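Local coordinates for protein Alpha/beta fold hydrolase (Pseudomonas aeruginosa, PDB 6I8W) that is a membrane phospholipase A of the alpha/beta hydrolase fold, thought to degrade membrane phospholipids and to act as a virulence factor, at residues 183-195 against 211-223. Residues are numbered along the deposited sequence; the frame is centred on the assembly and turned at random.
Sequences PLVVRQPEDFQKL and KRYLGERAVAASA
F192 lays one face of its ring on the helix backbone at G215, whose CA sits 3.9 Å from the ring centroid: a CH-pi contact. The ring is a knob in a hole made by K211, L214, G215 and A218. With CG anti to the backbone N (chi1 -175°), it reaches across the helix. There CZ meets L214 CB at 3.7 Å, while CD1 packs on A218 CB. Further along, V186 sets its CB against the same A218 methyl, and V219 turns CG2 toward the Q188-P189 peptide and the P189 ring.

One polar contact lies at the K211 end. K211 runs out extended and meets Q193 at about a right angle; its NZ gives a 2.6 Å hydrogen bond to Q193 OE1, in the carbonyl plane on a lone pair. Q193 NE2 is held in turn by D197 and Q203, which fixes the amide's rotation. A second group lies where V186 runs beside A218, V219 and S222. V186 O receives the CA-H of V219 (CA to O 3.3 Å), and a water joins V186 N to A218 O. S222 brings CB to 3.1 Å from V186 O; its OG bonds within the helix to V219 O, which also takes S222 N.

L214 also touches a bound myristic acid, so this apolar layer, where 191-195 crosses 211-223 at 99°, probably borders a lipid-binding site. The chemistry implies an apolar joint, F192 and V186 against G215, A218 and V219, with Q193-K211 bonded on its partly exposed side and water linking the backbones.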
loop_
_atom_site.group_PDB
_atom_site.type_symbol
_atom_site.label_atom_id
_atom_site.label_comp_id
_atom_site.label_asym_id
_atom_site.label_seq_id
_atom_site.Cartn_x
_atom_site.Cartn_y
_atom_site.Cartn_z
ATOM N N PRO A 183 -7.913 -14.318 3.116
ATOM C CA PRO A 183 -6.874 -14.052 4.112
ATOM C C PRO A 183 -6.628 -12.557 4.309
ATOM O O PRO A 183 -6.055 -12.180 5.329
ATOM C CB PRO A 183 -5.634 -14.739 3.521
ATOM C CG PRO A 183 -6.182 -15.771 2.592
ATOM C CD PRO A 183 -7.423 -15.168 2.020
ATOM N N LEU A 184 -7.060 -11.724 3.363
ATOM C CA LEU A 184 -6.774 -10.289 3.446
ATOM C C LEU A 184 -7.709 -9.577 4.416
ATOM O O LEU A 184 -7.463 -8.436 4.793
ATOM C CB LEU A 184 -6.857 -9.631 2.065
ATOM C CG LEU A 184 -5.951 -10.204 0.961
ATOM C CD1 LEU A 184 -6.054 -9.369 -0.313
ATOM C CD2 LEU A 184 -4.505 -10.312 1.410
ATOM N N VAL A 185 -8.783 -10.253 4.816
ATOM C CA VAL A 185 -9.705 -9.709 5.799
ATOM C C VAL A 185 -9.552 -10.507 7.091
ATOM O O VAL A 185 -9.897 -11.681 7.151
ATOM C CB VAL A 185 -11.175 -9.763 5.318
ATOM C CG1 VAL A 185 -12.091 -9.271 6.413
ATOM C CG2 VAL A 185 -11.359 -8.911 4.065
ATOM N N VAL A 186 -9.016 -9.859 8.116
ATOM C CA VAL A 186 -8.637 -10.524 9.356
ATOM C C VAL A 186 -9.775 -10.450 10.377
ATOM O O VAL A 186 -9.965 -9.418 11.023
ATOM C CB VAL A 186 -7.352 -9.892 9.933
ATOM C CG1 VAL A 186 -6.902 -10.620 11.175
ATOM C CG2 VAL A 186 -6.247 -9.904 8.879
ATOM N N ARG A 187 -10.526 -11.544 10.513
ATOM C CA ARG A 187 -11.714 -11.582 11.377
ATOM C C ARG A 187 -11.385 -11.856 12.844
ATOM O O ARG A 187 -12.047 -11.342 13.754
ATOM C CB ARG A 187 -12.695 -12.653 10.888
ATOM C CG ARG A 187 -13.071 -12.542 9.425
ATOM C CD ARG A 187 -14.014 -11.394 9.187
ATOM N NE ARG A 187 -14.604 -11.442 7.854
ATOM C CZ ARG A 187 -15.609 -10.665 7.459
ATOM N NH1 ARG A 187 -16.136 -9.782 8.303
ATOM N NH2 ARG A 187 -16.088 -10.770 6.227
ATOM N N GLN A 188 -10.380 -12.699 13.057
ATOM C CA GLN A 188 -9.952 -13.117 14.387
ATOM C C GLN A 188 -8.470 -12.841 14.570
ATOM O O GLN A 188 -7.723 -12.853 13.598
ATOM C CB GLN A 188 -10.247 -14.604 14.607
ATOM C CG GLN A 188 -11.691 -15.007 14.432
ATOM C CD GLN A 188 -12.491 -14.771 15.696
ATOM O OE1 GLN A 188 -12.899 -13.646 15.990
ATOM N NE2 GLN A 188 -12.698 -15.834 16.465
ATOM N N PRO A 189 -8.043 -12.612 15.823
ATOM C CA PRO A 189 -6.663 -12.212 16.100
ATOM C C PRO A 189 -5.640 -13.220 15.562
ATOM O O PRO A 189 -4.558 -12.793 15.143
ATOM C CB PRO A 189 -6.617 -12.149 17.634
ATOM C CG PRO A 189 -8.050 -11.926 18.047
ATOM C CD PRO A 189 -8.850 -12.711 17.060
ATOM N N GLU A 190 -5.991 -14.510 15.528
ATOM C CA GLU A 190 -5.053 -15.525 15.039
ATOM C C GLU A 190 -4.923 -15.475 13.510
ATOM O O GLU A 190 -3.981 -16.038 12.936
ATOM C CB GLU A 190 -5.490 -16.938 15.432
ATOM C CG GLU A 190 -6.670 -17.454 14.617
ATOM C CD GLU A 190 -8.031 -17.138 15.199
ATOM O OE1 GLU A 190 -8.109 -16.347 16.160
ATOM O OE2 GLU A 190 -9.032 -17.662 14.661
ATOM N N ASP A 191 -5.861 -14.804 12.841
ATOM C CA ASP A 191 -5.810 -14.730 11.378
ATOM C C ASP A 191 -4.801 -13.688 10.916
ATOM O O ASP A 191 -4.493 -13.601 9.725
ATOM C CB ASP A 191 -7.187 -14.403 10.788
ATOM C CG ASP A 191 -8.154 -15.586 10.844
ATOM O OD1 ASP A 191 -7.731 -16.692 11.248
ATOM O OD2 ASP A 191 -9.340 -15.403 10.475
ATOM N N PHE A 192 -4.280 -12.889 11.841
ATOM C CA PHE A 192 -3.316 -11.879 11.434
ATOM C C PHE A 192 -1.992 -12.544 11.075
ATOM O O PHE A 192 -1.396 -12.204 10.063
ATOM C CB PHE A 192 -3.098 -10.812 12.507
ATOM C CG PHE A 192 -2.187 -9.695 12.051
ATOM C CD1 PHE A 192 -2.584 -8.835 11.039
ATOM C CD2 PHE A 192 -0.930 -9.527 12.613
ATOM C CE1 PHE A 192 -1.741 -7.809 10.589
ATOM C CE2 PHE A 192 -0.086 -8.506 12.183
ATOM C CZ PHE A 192 -0.489 -7.648 11.161
ATOM N N GLN A 193 -1.539 -13.500 11.887
ATOM C CA GLN A 193 -0.320 -14.239 11.541
ATOM C C GLN A 193 -0.521 -14.966 10.224
ATOM O O GLN A 193 0.412 -15.107 9.442
ATOM C CB GLN A 193 0.078 -15.251 12.626
ATOM C CG GLN A 193 1.416 -15.968 12.307
ATOM C CD GLN A 193 2.590 -15.007 12.206
ATOM O OE1 GLN A 193 2.883 -14.289 13.153
ATOM N NE2 GLN A 193 3.268 -14.986 11.057
ATOM N N LYS A 194 -1.751 -15.412 9.981
ATOM C CA LYS A 194 -2.088 -16.086 8.736
ATOM C C LYS A 194 -1.925 -15.143 7.543
ATOM O O LYS A 194 -1.435 -15.545 6.481
ATOM C CB LYS A 194 -3.517 -16.629 8.801
ATOM C CG LYS A 194 -3.980 -17.327 7.542
ATOM N N LEU A 195 -2.320 -13.886 7.726
ATOM C CA LEU A 195 -2.169 -12.875 6.680
ATOM C C LEU A 195 -0.689 -12.642 6.360
ATOM O O LEU A 195 -0.298 -12.607 5.190
ATOM C CB LEU A 195 -2.844 -11.558 7.088
ATOM C CG LEU A 195 -2.609 -10.348 6.172
ATOM C CD1 LEU A 195 -2.905 -10.692 4.723
ATOM C CD2 LEU A 195 -3.485 -9.185 6.610
ATOM N N LYS A 211 3.096 -7.062 17.147
ATOM C CA LYS A 211 2.298 -7.928 16.288
ATOM C C LYS A 211 0.859 -8.074 16.784
ATOM O O LYS A 211 -0.073 -7.975 16.004
ATOM C CB LYS A 211 2.940 -9.310 16.191
ATOM C CG LYS A 211 2.108 -10.313 15.409
ATOM C CD LYS A 211 2.693 -11.704 15.563
ATOM C CE LYS A 211 1.613 -12.767 15.450
ATOM N NZ LYS A 211 2.156 -14.144 15.672
ATOM N N ARG A 212 0.688 -8.302 18.081
ATOM C CA ARG A 212 -0.648 -8.456 18.646
ATOM C C ARG A 212 -1.511 -7.206 18.454
ATOM O O ARG A 212 -2.705 -7.300 18.162
ATOM C CB ARG A 212 -0.561 -8.814 20.133
ATOM C CG ARG A 212 -0.282 -10.289 20.370
ATOM C CD ARG A 212 -0.363 -10.673 21.844
ATOM N NE ARG A 212 0.956 -10.749 22.468
ATOM C CZ ARG A 212 1.439 -9.840 23.309
ATOM N NH1 ARG A 212 0.707 -8.782 23.640
ATOM N NH2 ARG A 212 2.651 -9.996 23.827
ATOM N N TYR A 213 -0.919 -6.032 18.632
ATOM C CA TYR A 213 -1.672 -4.791 18.455
ATOM C C TYR A 213 -2.039 -4.600 16.993
ATOM O O TYR A 213 -3.154 -4.189 16.684
ATOM C CB TYR A 213 -0.897 -3.599 19.000
ATOM C CG TYR A 213 -1.636 -2.280 18.950
ATOM C CD1 TYR A 213 -2.861 -2.119 19.605
ATOM C CD2 TYR A 213 -1.060 -1.166 18.367
ATOM C CE1 TYR A 213 -3.518 -0.899 19.606
ATOM C CE2 TYR A 213 -1.704 0.054 18.367
ATOM C CZ TYR A 213 -2.931 0.183 18.982
ATOM O OH TYR A 213 -3.548 1.405 18.974
ATOM N N LEU A 214 -1.104 -4.875 16.090
ATOM C CA LEU A 214 -1.406 -4.779 14.657
ATOM C C LEU A 214 -2.572 -5.714 14.317
ATOM O O LEU A 214 -3.473 -5.347 13.556
ATOM C CB LEU A 214 -0.184 -5.128 13.806
ATOM C CG LEU A 214 0.961 -4.118 13.894
ATOM C CD1 LEU A 214 2.167 -4.591 13.092
ATOM C CD2 LEU A 214 0.491 -2.739 13.437
ATOM N N GLY A 215 -2.556 -6.913 14.900
ATOM C CA GLY A 215 -3.626 -7.875 14.705
ATOM C C GLY A 215 -4.951 -7.377 15.273
ATOM O O GLY A 215 -6.009 -7.585 14.676
ATOM N N GLU A 216 -4.899 -6.730 16.434
ATOM C CA GLU A 216 -6.102 -6.152 17.026
ATOM C C GLU A 216 -6.663 -5.062 16.116
ATOM O O GLU A 216 -7.863 -5.018 15.849
ATOM C CB GLU A 216 -5.813 -5.581 18.414
ATOM C CG GLU A 216 -5.554 -6.629 19.484
ATOM C CD GLU A 216 -5.212 -6.021 20.832
ATOM O OE1 GLU A 216 -5.427 -4.802 21.016
ATOM O OE2 GLU A 216 -4.726 -6.765 21.708
ATOM N N ARG A 217 -5.786 -4.198 15.616
ATOM C CA ARG A 217 -6.208 -3.136 14.708
ATOM C C ARG A 217 -6.825 -3.698 13.424
ATOM O O ARG A 217 -7.793 -3.145 12.905
ATOM C CB ARG A 217 -5.021 -2.224 14.371
ATOM C CG ARG A 217 -4.519 -1.423 15.567
ATOM C CD ARG A 217 -3.180 -0.771 15.273
ATOM N NE ARG A 217 -3.230 0.071 14.082
ATOM C CZ ARG A 217 -3.623 1.341 14.077
ATOM N NH1 ARG A 217 -4.004 1.927 15.206
ATOM N NH2 ARG A 217 -3.632 2.025 12.941
ATOM N N ALA A 218 -6.254 -4.785 12.910
ATOM C CA ALA A 218 -6.766 -5.416 11.693
ATOM C C ALA A 218 -8.159 -6.010 11.912
ATOM O O ALA A 218 -9.032 -5.903 11.049
ATOM C CB ALA A 218 -5.793 -6.487 11.202
ATOM N N VAL A 219 -8.371 -6.633 13.069
ATOM C CA VAL A 219 -9.688 -7.156 13.407
ATOM C C VAL A 219 -10.710 -6.019 13.479
ATOM O O VAL A 219 -11.802 -6.121 12.929
ATOM C CB VAL A 219 -9.676 -7.929 14.756
ATOM C CG1 VAL A 219 -11.105 -8.271 15.202
ATOM C CG2 VAL A 219 -8.824 -9.189 14.659
ATOM N N ALA A 220 -10.341 -4.922 14.130
ATOM C CA ALA A 220 -11.258 -3.794 14.272
ATOM C C ALA A 220 -11.630 -3.204 12.906
ATOM O O ALA A 220 -12.728 -2.698 12.728
ATOM C CB ALA A 220 -10.650 -2.726 15.168
ATOM N N ALA A 221 -10.721 -3.296 11.940
ATOM C CA ALA A 221 -10.962 -2.738 10.610
ATOM C C ALA A 221 -11.662 -3.721 9.665
ATOM O O ALA A 221 -12.038 -3.347 8.556
ATOM C CB ALA A 221 -9.640 -2.284 9.988
ATOM N N SER A 222 -11.851 -4.964 10.104
ATOM C CA SER A 222 -12.188 -6.048 9.179
ATOM C C SER A 222 -13.577 -5.903 8.536
ATOM O O SER A 222 -13.743 -6.195 7.352
ATOM C CB SER A 222 -12.089 -7.411 9.887
ATOM O OG SER A 222 -12.971 -7.508 11.002
ATOM N N ALA A 223 -14.569 -5.460 9.304
ATOM C CA ALA A 223 -15.921 -5.308 8.756
ATOM C C ALA A 223 -15.950 -4.289 7.612
ATOM O O ALA A 223 -16.480 -4.563 6.532
ATOM C CB ALA A 223 -16.909 -4.906 9.857
HETATM O O HOH W 1 -8.938 -6.747 8.235
#